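PDB 3E1T: halogenase from Chondromyces crocatus, which probably uses reduced FAD and oxygen to chlorinate an intermediate or precursor of the myxobacterial metabolite chondrochloren. Local coordinates for residues His44-Ser49 against Tyr193-Asn198; Glu130-Ile135 against Arg150-Val155; Gly199-Ala204 against Phe220-Leu225. All blocks are in the same frame, centred on the assembly; numbering follows the deposited sequence.

Contact 1 (His44-Ser49 against Tyr193-Asn198). With FAD (flavin-adenine dinucleotide), chain C.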
loop_
_atom_site.group_PDB
_atom_site.type_symbol
_atom_site.label_atom_id
_atom_site.label_comp_id
_atom_site.label_asym_id
_atom_site.label_seq_id
_atom_site.Cartn_x
_atom_site.Cartn_y
_atom_site.Cartn_z
ATOM N N HIS A 44 -1.890 16.389 2.769
ATOM C CA HIS A 44 -1.846 15.231 3.659
ATOM C C HIS A 44 -2.392 13.975 3.002
ATOM O O HIS A 44 -3.429 14.005 2.345
ATOM C CB HIS A 44 -2.637 15.473 4.946
ATOM C CG HIS A 44 -2.728 14.262 5.829
ATOM N ND1 HIS A 44 -3.780 13.374 5.772
ATOM C CD2 HIS A 44 -1.882 13.782 6.773
ATOM C CE1 HIS A 44 -3.587 12.406 6.649
ATOM N NE2 HIS A 44 -2.442 12.630 7.269
ATOM N N GLN A 45 -1.684 12.875 3.213
ATOM C CA GLN A 45 -2.166 11.547 2.871
ATOM C C GLN A 45 -1.568 10.545 3.884
ATOM O O GLN A 45 -0.446 10.732 4.366
ATOM C CB GLN A 45 -1.804 11.228 1.403
ATOM C CG GLN A 45 -2.087 9.814 0.866
ATOM C CD GLN A 45 -3.516 9.302 1.031
ATOM O OE1 GLN A 45 -4.208 9.600 1.996
ATOM N NE2 GLN A 45 -3.938 8.479 0.091
ATOM N N ILE A 46 -2.340 9.520 4.240
ATOM C CA ILE A 46 -1.853 8.432 5.102
ATOM C C ILE A 46 -0.951 7.506 4.276
ATOM O O ILE A 46 -1.083 7.450 3.068
ATOM C CB ILE A 46 -3.036 7.645 5.759
ATOM C CG1 ILE A 46 -2.542 6.720 6.888
ATOM C CG2 ILE A 46 -3.825 6.842 4.709
ATOM C CD1 ILE A 46 -1.874 7.466 8.065
ATOM N N GLY A 47 -0.033 6.790 4.924
ATOM C CA GLY A 47 0.870 5.887 4.223
ATOM C C GLY A 47 2.322 6.316 4.352
ATOM O O GLY A 47 2.979 6.604 3.352
ATOM N N GLU A 48 2.825 6.280 5.588
ATOM C CA GLU A 48 4.049 6.974 5.999
ATOM C C GLU A 48 5.287 6.085 6.138
ATOM O O GLU A 48 6.415 6.539 5.930
ATOM C CB GLU A 48 3.763 7.708 7.309
ATOM C CG GLU A 48 2.718 8.827 7.138
ATOM C CD GLU A 48 1.799 9.000 8.325
ATOM O OE1 GLU A 48 1.247 10.110 8.488
ATOM O OE2 GLU A 48 1.593 8.035 9.089
ATOM N N SER A 49 5.081 4.816 6.448
ATOM C CA SER A 49 6.189 3.894 6.663
ATOM C C SER A 49 6.598 3.191 5.368
ATOM O O SER A 49 5.796 2.488 4.743
ATOM C CB SER A 49 5.827 2.880 7.759
ATOM O OG SER A 49 6.994 2.313 8.338
ATOM N N TYR A 193 -7.134 7.030 12.975
ATOM C CA TYR A 193 -5.787 7.525 13.234
ATOM C C TYR A 193 -5.660 9.035 13.464
ATOM O O TYR A 193 -6.400 9.827 12.883
ATOM C CB TYR A 193 -4.820 7.066 12.134
ATOM C CG TYR A 193 -5.021 7.735 10.799
ATOM C CD1 TYR A 193 -4.313 8.895 10.478
ATOM C CD2 TYR A 193 -5.904 7.206 9.844
ATOM C CE1 TYR A 193 -4.478 9.520 9.259
ATOM C CE2 TYR A 193 -6.084 7.831 8.607
ATOM C CZ TYR A 193 -5.356 8.993 8.327
ATOM O OH TYR A 193 -5.490 9.659 7.128
ATOM N N GLY A 194 -4.712 9.404 14.323
ATOM C CA GLY A 194 -4.363 10.799 14.563
ATOM C C GLY A 194 -2.867 11.009 14.722
ATOM O O GLY A 194 -2.059 10.117 14.424
ATOM N N TYR A 195 -2.496 12.193 15.195
ATOM C CA TYR A 195 -1.089 12.536 15.369
ATOM C C TYR A 195 -0.816 13.095 16.748
ATOM O O TYR A 195 -1.607 13.871 17.290
ATOM C CB TYR A 195 -0.631 13.510 14.291
ATOM C CG TYR A 195 -0.704 12.903 12.910
ATOM C CD1 TYR A 195 0.400 12.281 12.354
ATOM C CD2 TYR A 195 -1.894 12.926 12.176
ATOM C CE1 TYR A 195 0.336 11.711 11.089
ATOM C CE2 TYR A 195 -1.968 12.346 10.912
ATOM C CZ TYR A 195 -0.854 11.746 10.382
ATOM O OH TYR A 195 -0.912 11.187 9.137
ATOM N N PHE A 196 0.311 12.682 17.312
ATOM C CA PHE A 196 0.640 13.028 18.689
ATOM C C PHE A 196 2.015 13.694 18.748
ATOM O O PHE A 196 2.919 13.347 17.985
ATOM C CB PHE A 196 0.572 11.775 19.572
ATOM C CG PHE A 196 -0.823 11.213 19.725
ATOM C CD1 PHE A 196 -1.569 11.481 20.868
ATOM C CD2 PHE A 196 -1.397 10.424 18.719
ATOM C CE1 PHE A 196 -2.864 10.971 21.017
ATOM C CE2 PHE A 196 -2.687 9.914 18.852
ATOM C CZ PHE A 196 -3.423 10.187 20.004
ATOM N N GLU A 197 2.152 14.668 19.643
ATOM C CA GLU A 197 3.422 15.358 19.857
ATOM C C GLU A 197 4.038 14.937 21.182
ATOM O O GLU A 197 3.330 14.827 22.180
ATOM C CB GLU A 197 3.226 16.877 19.851
ATOM C CG GLU A 197 3.152 17.490 18.462
ATOM C CD GLU A 197 2.620 18.915 18.475
ATOM O OE1 GLU A 197 1.726 19.218 19.297
ATOM O OE2 GLU A 197 3.096 19.734 17.659
ATOM N N ASN A 198 5.351 14.694 21.162
ATOM C CA ASN A 198 6.172 14.452 22.367
ATOM C C ASN A 198 6.019 13.061 22.981
ATOM O O ASN A 198 6.225 12.870 24.189
ATOM C CB ASN A 198 5.971 15.558 23.420
ATOM C CG ASN A 198 6.284 16.941 22.878
ATOM O OD1 ASN A 198 5.464 17.860 22.978
ATOM N ND2 ASN A 198 7.469 17.094 22.291
HETATM P PA FAD C . -2.588 8.111 -3.497
HETATM O O1A FAD C . -1.414 8.290 -2.572
HETATM O O2A FAD C . -3.914 8.013 -2.825
HETATM O O5B FAD C . -2.609 9.383 -4.493
HETATM C C5B FAD C . -3.565 9.491 -5.535
HETATM C C4B FAD C . -3.666 10.953 -5.982
HETATM O O4B FAD C . -4.692 11.119 -6.940
HETATM C C3B FAD C . -4.016 11.864 -4.810
HETATM O O3B FAD C . -3.033 12.872 -4.739
HETATM C C2B FAD C . -5.361 12.465 -5.161
HETATM O O2B FAD C . -5.393 13.820 -4.809
HETATM C C1B FAD C . -5.419 12.291 -6.668
HETATM N N9A FAD C . -6.769 12.148 -7.241
HETATM C C8A FAD C . -7.861 11.490 -6.733
HETATM N N7A FAD C . -8.871 11.609 -7.626
HETATM C C5A FAD C . -8.439 12.318 -8.697
HETATM C C6A FAD C . -9.048 12.745 -9.887
HETATM N N6A FAD C . -10.359 12.575 -10.103
HETATM N N1A FAD C . -8.307 13.468 -10.792
HETATM C C2A FAD C . -7.003 13.805 -10.535
HETATM N N3A FAD C . -6.420 13.392 -9.356
HETATM C C4A FAD C . -7.119 12.659 -8.460
HETATM N N1 FAD C . 1.458 2.456 2.789
HETATM C C2 FAD C . 2.783 2.426 3.124
HETATM O O2 FAD C . 3.606 2.295 2.221
HETATM N N3 FAD C . 3.153 2.526 4.454
HETATM C C4 FAD C . 2.194 2.671 5.451
HETATM O O4 FAD C . 2.521 2.782 6.635
HETATM C C4X FAD C . 0.848 2.687 5.108
HETATM N N5 FAD C . -0.135 2.829 6.069
HETATM C C5X FAD C . -1.466 2.852 5.698
HETATM C C6 FAD C . -2.471 2.985 6.662
HETATM C C7 FAD C . -3.819 3.005 6.274
HETATM C C7M FAD C . -4.883 2.925 7.332
HETATM C C8 FAD C . -4.167 2.886 4.922
HETATM C C8M FAD C . -5.601 2.697 4.482
HETATM C C9 FAD C . -3.162 2.765 3.969
HETATM C C9A FAD C . -1.813 2.743 4.345
HETATM N N10 FAD C . -0.836 2.628 3.375
HETATM C C10 FAD C . 0.490 2.589 3.752
HETATM C "C1'" FAD C . -1.201 2.624 1.901
HETATM C "C2'" FAD C . -0.924 3.950 1.180
HETATM O "O2'" FAD C . -1.777 4.930 1.734
HETATM C "C3'" FAD C . -1.211 3.829 -0.324
HETATM O "O3'" FAD C . -0.876 2.543 -0.798
HETATM C "C4'" FAD C . -0.440 4.810 -1.208
HETATM O "O4'" FAD C . -0.786 6.131 -0.858
HETATM C "C5'" FAD C . -0.803 4.562 -2.673
HETATM O "O5'" FAD C . -0.370 5.641 -3.455
HETATM P P FAD C . -1.117 6.033 -4.822
HETATM O O1P FAD C . -0.166 6.842 -5.679
HETATM O O2P FAD C . -1.552 4.804 -5.556
HETATM O O3P FAD C . -2.436 6.796 -4.380
#

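Contact 2 (Glu130-Ile135 against Arg150-Val155). With FAD (flavin-adenine dinucleotide), chain C.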
loop_
_atom_site.group_PDB
_atom_site.type_symbol
_atom_site.label_atom_id
_atom_site.label_comp_id
_atom_site.label_asym_id
_atom_site.label_seq_id
_atom_site.Cartn_x
_atom_site.Cartn_y
_atom_site.Cartn_z
ATOM N N GLU A 130 -1.516 20.802 -11.124
ATOM C CA GLU A 130 -2.312 20.665 -9.911
ATOM C C GLU A 130 -3.646 21.377 -10.084
ATOM O O GLU A 130 -3.869 22.027 -11.108
ATOM C CB GLU A 130 -1.536 21.197 -8.703
ATOM C CG GLU A 130 -0.327 20.341 -8.342
ATOM C CD GLU A 130 0.612 21.000 -7.339
ATOM O OE1 GLU A 130 0.164 21.828 -6.520
ATOM O OE2 GLU A 130 1.814 20.673 -7.368
ATOM N N ARG A 131 -4.527 21.248 -9.091
ATOM C CA ARG A 131 -5.898 21.789 -9.137
ATOM C C ARG A 131 -6.729 21.329 -10.349
ATOM O O ARG A 131 -7.710 21.986 -10.730
ATOM C CB ARG A 131 -5.908 23.328 -9.027
ATOM C CG ARG A 131 -5.480 23.896 -7.670
ATOM C CD ARG A 131 -6.045 23.105 -6.484
ATOM N NE ARG A 131 -7.508 23.111 -6.429
ATOM C CZ ARG A 131 -8.226 23.768 -5.523
ATOM N NH1 ARG A 131 -7.624 24.485 -4.576
ATOM N NH2 ARG A 131 -9.553 23.706 -5.562
ATOM N N HIS A 132 -6.334 20.198 -10.935
ATOM C CA HIS A 132 -6.991 19.633 -12.106
ATOM C C HIS A 132 -7.608 18.270 -11.772
ATOM O O HIS A 132 -6.881 17.289 -11.538
ATOM C CB HIS A 132 -5.989 19.486 -13.256
ATOM C CG HIS A 132 -5.601 20.781 -13.915
ATOM N ND1 HIS A 132 -5.555 20.931 -15.287
ATOM C CD2 HIS A 132 -5.224 21.976 -13.397
ATOM C CE1 HIS A 132 -5.168 22.159 -15.584
ATOM N NE2 HIS A 132 -4.961 22.814 -14.455
ATOM N N GLU A 133 -8.940 18.209 -11.757
ATOM C CA GLU A 133 -9.665 16.972 -11.447
ATOM C C GLU A 133 -10.192 16.258 -12.693
ATOM O O GLU A 133 -11.029 16.797 -13.414
ATOM C CB GLU A 133 -10.814 17.248 -10.472
ATOM C CG GLU A 133 -11.649 16.020 -10.132
ATOM C CD GLU A 133 -12.732 16.279 -9.093
ATOM O OE1 GLU A 133 -13.134 17.449 -8.896
ATOM O OE2 GLU A 133 -13.195 15.295 -8.481
ATOM N N VAL A 134 -9.706 15.037 -12.927
ATOM C CA VAL A 134 -10.222 14.185 -14.006
ATOM C C VAL A 134 -11.633 13.702 -13.667
ATOM O O VAL A 134 -11.914 13.288 -12.541
ATOM C CB VAL A 134 -9.280 13.000 -14.316
ATOM C CG1 VAL A 134 -9.891 12.057 -15.360
ATOM C CG2 VAL A 134 -7.947 13.513 -14.814
ATOM N N ILE A 135 -12.517 13.793 -14.659
ATOM C CA ILE A 135 -13.940 13.538 -14.496
ATOM C C ILE A 135 -14.311 12.223 -15.164
ATOM O O ILE A 135 -15.107 11.436 -14.638
ATOM C CB ILE A 135 -14.780 14.701 -15.121
ATOM C CG1 ILE A 135 -14.351 16.059 -14.547
ATOM C CG2 ILE A 135 -16.276 14.491 -14.902
ATOM C CD1 ILE A 135 -14.592 16.204 -13.043
ATOM N N ARG A 150 -11.594 19.144 -15.226
ATOM C CA ARG A 150 -11.784 20.565 -14.927
ATOM C C ARG A 150 -10.435 21.131 -14.506
ATOM O O ARG A 150 -9.752 20.532 -13.670
ATOM C CB ARG A 150 -12.785 20.784 -13.790
ATOM C CG ARG A 150 -13.996 19.871 -13.787
ATOM C CD ARG A 150 -14.857 20.142 -12.557
ATOM N NE ARG A 150 -15.668 21.353 -12.712
ATOM C CZ ARG A 150 -16.267 21.998 -11.712
ATOM N NH1 ARG A 150 -16.148 21.566 -10.461
ATOM N NH2 ARG A 150 -16.988 23.082 -11.962
ATOM N N ASN A 151 -10.049 22.271 -15.078
ATOM C CA ASN A 151 -8.797 22.928 -14.698
ATOM C C ASN A 151 -8.954 23.731 -13.401
ATOM O O ASN A 151 -9.941 23.561 -12.688
ATOM C CB ASN A 151 -8.226 23.773 -15.855
ATOM C CG ASN A 151 -9.043 25.027 -16.146
ATOM O OD1 ASN A 151 -9.972 25.371 -15.418
ATOM N ND2 ASN A 151 -8.680 25.726 -17.216
ATOM N N THR A 152 -7.985 24.594 -13.101
ATOM C CA THR A 152 -7.959 25.357 -11.847
ATOM C C THR A 152 -9.228 26.181 -11.590
ATOM O O THR A 152 -9.737 26.210 -10.466
ATOM C CB THR A 152 -6.708 26.247 -11.776
ATOM O OG1 THR A 152 -5.548 25.444 -12.028
ATOM C CG2 THR A 152 -6.582 26.889 -10.409
ATOM N N GLU A 153 -9.732 26.852 -12.623
ATOM C CA GLU A 153 -11.070 27.455 -12.564
ATOM C C GLU A 153 -12.107 26.358 -12.840
ATOM O O GLU A 153 -11.737 25.207 -13.076
ATOM C CB GLU A 153 -11.205 28.644 -13.534
ATOM C CG GLU A 153 -10.615 28.433 -14.935
ATOM C CD GLU A 153 -9.182 28.949 -15.094
ATOM O OE1 GLU A 153 -8.417 28.984 -14.100
ATOM O OE2 GLU A 153 -8.817 29.320 -16.232
ATOM N N GLY A 154 -13.396 26.690 -12.806
ATOM C CA GLY A 154 -14.438 25.676 -13.029
ATOM C C GLY A 154 -14.503 25.068 -14.428
ATOM O O GLY A 154 -15.456 24.361 -14.751
ATOM N N VAL A 155 -13.471 25.314 -15.234
ATOM C CA VAL A 155 -13.488 25.061 -16.681
ATOM C C VAL A 155 -13.256 23.595 -17.083
ATOM O O VAL A 155 -12.247 22.990 -16.719
ATOM C CB VAL A 155 -12.481 26.002 -17.417
ATOM C CG1 VAL A 155 -12.319 25.623 -18.883
ATOM C CG2 VAL A 155 -12.924 27.461 -17.290
HETATM P PA FAD C . -2.588 8.111 -3.497
HETATM O O1A FAD C . -1.414 8.290 -2.572
HETATM O O2A FAD C . -3.914 8.013 -2.825
HETATM O O5B FAD C . -2.609 9.383 -4.493
HETATM C C5B FAD C . -3.565 9.491 -5.535
HETATM C C4B FAD C . -3.666 10.953 -5.982
HETATM O O4B FAD C . -4.692 11.119 -6.940
HETATM C C3B FAD C . -4.016 11.864 -4.810
HETATM O O3B FAD C . -3.033 12.872 -4.739
HETATM C C2B FAD C . -5.361 12.465 -5.161
HETATM O O2B FAD C . -5.393 13.820 -4.809
HETATM C C1B FAD C . -5.419 12.291 -6.668
HETATM N N9A FAD C . -6.769 12.148 -7.241
HETATM C C8A FAD C . -7.861 11.490 -6.733
HETATM N N7A FAD C . -8.871 11.609 -7.626
HETATM C C5A FAD C . -8.439 12.318 -8.697
HETATM C C6A FAD C . -9.048 12.745 -9.887
HETATM N N6A FAD C . -10.359 12.575 -10.103
HETATM N N1A FAD C . -8.307 13.468 -10.792
HETATM C C2A FAD C . -7.003 13.805 -10.535
HETATM N N3A FAD C . -6.420 13.392 -9.356
HETATM C C4A FAD C . -7.119 12.659 -8.460
HETATM N N1 FAD C . 1.458 2.456 2.789
HETATM C C2 FAD C . 2.783 2.426 3.124
HETATM O O2 FAD C . 3.606 2.295 2.221
HETATM N N3 FAD C . 3.153 2.526 4.454
HETATM C C4 FAD C . 2.194 2.671 5.451
HETATM O O4 FAD C . 2.521 2.782 6.635
HETATM C C4X FAD C . 0.848 2.687 5.108
HETATM N N5 FAD C . -0.135 2.829 6.069
HETATM C C5X FAD C . -1.466 2.852 5.698
HETATM C C6 FAD C . -2.471 2.985 6.662
HETATM C C7 FAD C . -3.819 3.005 6.274
HETATM C C7M FAD C . -4.883 2.925 7.332
HETATM C C8 FAD C . -4.167 2.886 4.922
HETATM C C8M FAD C . -5.601 2.697 4.482
HETATM C C9 FAD C . -3.162 2.765 3.969
HETATM C C9A FAD C . -1.813 2.743 4.345
HETATM N N10 FAD C . -0.836 2.628 3.375
HETATM C C10 FAD C . 0.490 2.589 3.752
HETATM C "C1'" FAD C . -1.201 2.624 1.901
HETATM C "C2'" FAD C . -0.924 3.950 1.180
HETATM O "O2'" FAD C . -1.777 4.930 1.734
HETATM C "C3'" FAD C . -1.211 3.829 -0.324
HETATM O "O3'" FAD C . -0.876 2.543 -0.798
HETATM C "C4'" FAD C . -0.440 4.810 -1.208
HETATM O "O4'" FAD C . -0.786 6.131 -0.858
HETATM C "C5'" FAD C . -0.803 4.562 -2.673
HETATM O "O5'" FAD C . -0.370 5.641 -3.455
HETATM P P FAD C . -1.117 6.033 -4.822
HETATM O O1P FAD C . -0.166 6.842 -5.679
HETATM O O2P FAD C . -1.552 4.804 -5.556
HETATM O O3P FAD C . -2.436 6.796 -4.380
#

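Contact 3 (Gly199-Ala204 against Phe220-Leu225)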
loop_
_atom_site.group_PDB
_atom_site.type_symbol
_atom_site.label_atom_id
_atom_site.label_comp_id
_atom_site.label_asym_id
_atom_site.label_seq_id
_atom_site.Cartn_x
_atom_site.Cartn_y
_atom_site.Cartn_z
ATOM N N GLY A 199 5.670 12.089 22.140
ATOM C CA GLY A 199 5.555 10.704 22.578
ATOM C C GLY A 199 6.899 10.014 22.648
ATOM O O GLY A 199 7.881 10.460 22.038
ATOM N N LYS A 200 6.936 8.904 23.375
ATOM C CA LYS A 200 8.174 8.173 23.579
ATOM C C LYS A 200 8.617 7.461 22.312
ATOM O O LYS A 200 7.882 7.404 21.317
ATOM C CB LYS A 200 8.029 7.165 24.723
ATOM C CG LYS A 200 7.558 7.778 26.041
ATOM C CD LYS A 200 8.081 7.001 27.236
ATOM C CE LYS A 200 7.476 5.610 27.310
ATOM N NZ LYS A 200 8.204 4.744 28.278
ATOM N N ARG A 201 9.825 6.913 22.364
ATOM C CA ARG A 201 10.415 6.205 21.242
ATOM C C ARG A 201 10.912 4.820 21.657
ATOM O O ARG A 201 11.116 4.544 22.847
ATOM C CB ARG A 201 11.557 7.031 20.650
ATOM C CG ARG A 201 11.131 8.409 20.124
ATOM C CD ARG A 201 10.819 8.324 18.648
ATOM N NE ARG A 201 10.182 9.521 18.095
ATOM C CZ ARG A 201 8.874 9.764 18.126
ATOM N NH1 ARG A 201 8.046 8.915 18.714
ATOM N NH2 ARG A 201 8.391 10.856 17.558
ATOM N N LEU A 202 11.090 3.950 20.665
ATOM C CA LEU A 202 11.682 2.632 20.880
ATOM C C LEU A 202 13.142 2.762 21.337
ATOM O O LEU A 202 13.809 3.753 21.008
ATOM C CB LEU A 202 11.572 1.777 19.610
ATOM C CG LEU A 202 10.174 1.263 19.217
ATOM C CD1 LEU A 202 10.187 0.726 17.801
ATOM C CD2 LEU A 202 9.635 0.199 20.179
ATOM N N PRO A 203 13.641 1.759 22.092
ATOM C CA PRO A 203 14.970 1.799 22.712
ATOM C C PRO A 203 16.121 1.677 21.721
ATOM O O PRO A 203 15.901 1.670 20.508
ATOM C CB PRO A 203 14.981 0.560 23.626
ATOM C CG PRO A 203 13.601 0.015 23.634
ATOM C CD PRO A 203 12.932 0.501 22.392
ATOM N N ALA A 204 17.338 1.571 22.268
ATOM C CA ALA A 204 18.545 1.168 21.533
ATOM C C ALA A 204 18.819 2.116 20.369
ATOM O O ALA A 204 18.623 3.327 20.533
ATOM C CB ALA A 204 18.427 -0.284 21.078
ATOM N N PHE A 220 -2.496 -1.507 16.799
ATOM C CA PHE A 220 -2.060 -0.127 16.621
ATOM C C PHE A 220 -0.801 -0.065 15.773
ATOM O O PHE A 220 0.055 -0.952 15.856
ATOM C CB PHE A 220 -1.733 0.496 17.982
ATOM C CG PHE A 220 -2.869 1.218 18.622
ATOM C CD1 PHE A 220 -3.139 2.543 18.289
ATOM C CD2 PHE A 220 -3.643 0.592 19.591
ATOM C CE1 PHE A 220 -4.192 3.230 18.892
ATOM C CE2 PHE A 220 -4.697 1.256 20.206
ATOM C CZ PHE A 220 -4.974 2.585 19.866
ATOM N N TRP A 221 -0.682 0.976 14.957
ATOM C CA TRP A 221 0.630 1.385 14.464
ATOM C C TRP A 221 1.088 2.638 15.198
ATOM O O TRP A 221 0.262 3.411 15.704
ATOM C CB TRP A 221 0.659 1.586 12.943
ATOM C CG TRP A 221 0.054 2.882 12.436
ATOM C CD1 TRP A 221 0.622 4.125 12.473
ATOM C CD2 TRP A 221 -1.212 3.041 11.769
ATOM N NE1 TRP A 221 -0.222 5.057 11.901
ATOM C CE2 TRP A 221 -1.347 4.415 11.450
ATOM C CE3 TRP A 221 -2.252 2.160 11.429
ATOM C CZ2 TRP A 221 -2.474 4.927 10.799
ATOM C CZ3 TRP A 221 -3.371 2.666 10.768
ATOM C CH2 TRP A 221 -3.476 4.048 10.468
ATOM N N TYR A 222 2.404 2.830 15.245
ATOM C CA TYR A 222 3.045 3.920 15.995
ATOM C C TYR A 222 4.296 4.274 15.207
ATOM O O TYR A 222 5.305 3.584 15.294
ATOM C CB TYR A 222 3.424 3.454 17.406
ATOM C CG TYR A 222 3.944 4.544 18.346
ATOM C CD1 TYR A 222 3.071 5.238 19.180
ATOM C CD2 TYR A 222 5.307 4.851 18.426
ATOM C CE1 TYR A 222 3.531 6.225 20.059
ATOM C CE2 TYR A 222 5.789 5.850 19.323
ATOM C CZ TYR A 222 4.889 6.528 20.126
ATOM O OH TYR A 222 5.311 7.506 21.015
ATOM N N ILE A 223 4.198 5.318 14.395
ATOM C CA ILE A 223 5.246 5.670 13.443
ATOM C C ILE A 223 5.820 7.023 13.824
ATOM O O ILE A 223 5.083 8.016 13.843
ATOM C CB ILE A 223 4.706 5.752 12.002
ATOM C CG1 ILE A 223 4.075 4.417 11.579
ATOM C CG2 ILE A 223 5.811 6.189 11.035
ATOM C CD1 ILE A 223 3.240 4.487 10.283
ATOM N N PRO A 224 7.127 7.070 14.148
ATOM C CA PRO A 224 7.755 8.364 14.416
ATOM C C PRO A 224 8.056 9.104 13.114
ATOM O O PRO A 224 8.711 8.556 12.210
ATOM C CB PRO A 224 9.044 7.994 15.151
ATOM C CG PRO A 224 9.389 6.596 14.655
ATOM C CD PRO A 224 8.070 5.938 14.282
ATOM N N LEU A 225 7.561 10.335 13.019
ATOM C CA LEU A 225 7.762 11.167 11.831
ATOM C C LEU A 225 8.869 12.203 12.023
ATOM O O LEU A 225 9.549 12.590 11.072
ATOM C CB LEU A 225 6.447 11.833 11.442
ATOM C CG LEU A 225 5.344 10.826 11.083
ATOM C CD1 LEU A 225 4.065 11.549 10.770
ATOM C CD2 LEU A 225 5.793 9.938 9.908
#

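Contact 1 (His44-Ser49 against Tyr193-Asn198)
Tyr195 reaches from strand 189-197 to the loop 44-49 and ends between His44 and Glu48. Its CB leaves the strand toward the loop, and CG lies anti to the carbonyl carbon (chi1 -64°), which carries the phenol out to the hydroxyl's two partners. Farther out, CE1 lies 3.2 Å from OE1 of Glu48, and on the other branch CE2 is 3.7 Å from NE2 of His44. The tip carries two bonds: OH accepts a nearly straight one from His44 NE2 (2.8 Å, 165°), lying in the plane of that imidazole, and donates a very short one of 2.5 Å to Glu48 OE1. A tyrosine suits this place because its ring spans the distance from strand to loop and its hydroxyl can accept and donate at once. The carboxylate stands steeply to the phenol ring, and OE1 meets the ring at its edge.

On Tyr193 the longer branch of Ile46 sets its end methyl, CD1, over the ring face, 3.8 Å from the centroid, a CH-pi contact. The loop also grips the cofactor, Ser49 O accepting FAD N3 at 2.7 Å. Glu48 OE2 bonds Ser231 on strand 229-237, and Ile46 packs on Trp221 of strand 218-224, placing the loop against the large mixed sheet.

Contact 2 (Glu130-Ile135 against Arg150-Val155)
The imidazole of His132 turns one face to Asn151, whose CA stands almost on the ring normal, 3.7 Å from the centroid, in a CH-pi contact; Asn151 CB lies over the same face, 3.5 Å from CE1. At the ring's edge, near its plane, is the hydroxyl of Thr152, with OG1 3.6 Å from NE2. The ring also meets that of Tyr149, their planes about 25° apart. A flat, compact ring suits this place, since it can lie against the backbone of the turn. With CG beside the backbone N (chi1 -74°), the ring is brought against Asn151. An alanine in place of His132 would probably open a gap beside the CA and CB of Asn151 and take from Tyr149 the ring it meets.

Beside the ring, Glu133 and Arg150 form an antiparallel hydrogen-bonded pair. Arg150 N donates to Glu133 O (3.0 Å) and Glu133 N to Arg150 O (3.1 Å). Ile135 CD1 lies 3.8 Å from CG of Arg150, the aliphatic part of the arginine serving as apolar surface. Glu133 has its salt bridge with Arg173. Val134 binds the adenine through its backbone, N donating to FAD N1A and O accepting from N6A (both 3.0 Å). The pair joins the start of strand 133-140, an outermost strand of its four-stranded sheet, to the end of strand 143-150, while His132 and Val134 pack on Leu36 of strand 33-36.

Contact 3 (Gly199-Ala204 against Phe220-Leu225)
The irregular segment Gly199-Ala204 passes the end of strand 218-224 without pairing with it, its nearest CA atoms, those of Arg201 and Pro224, being 7.6 Å apart. Side chains bridge that distance. Tyr222, its CG anti to the backbone N (chi1 -173°), extends its ring to the loop and donates from OH to Lys200 O at 2.6 Å. The carbonyl oxygen sits in the ring plane at its edge, and the ring's length is what lets a buried strand residue tie down a loop carbonyl. The same oxygen takes a weak bond from Arg201 NH1. Gly199 suits its place, since a CB there would collide with the Tyr222 hydroxyl.

Arg201 bends at chi2 and lays its guanidinium over Pro224: CB of the proline is centred on one face, 3.5 Å from CZ, while the Tyr222 hydroxyl lies at the edge. The flat cation thus packs on the proline CB, and its nitrogens bond elsewhere, NH2 to Ser226 O and NH1 to Thr230 OG1. Lys200 NZ instead pairs with Glu264. This side-chain-to-backbone tie and guanidinium packing fasten the connection between strands 189-197 and 210-215 to strand 218-224, which is flanked in the large mixed sheet by 210-215 and 229-237 and whose Trp221 touches FAD.

Overall arrangement
Contacts 1 and 2 hold opposite ends of one FAD: residues 44-49 meet the isoalloxazine and ribityl chain, and 130-135 meets the adenine, so their centres stand 28 Å apart and their nearest atoms about 11 Å. Contact 3 has its centre only 12 Å from that of contact 1, and the two touch. Trp221 CZ2 packs 3.4 Å from Tyr193 CB, and Leu225 CD1 is 3.7 Å from Tyr195 CE1. Both reach the large mixed sheet, and Trp221 itself touches FAD. Contact 3 therefore packs directly against contact 1 near the flavin, whereas contact 2, 39 Å from contact 3 between centres, belongs to the nucleotide-binding end.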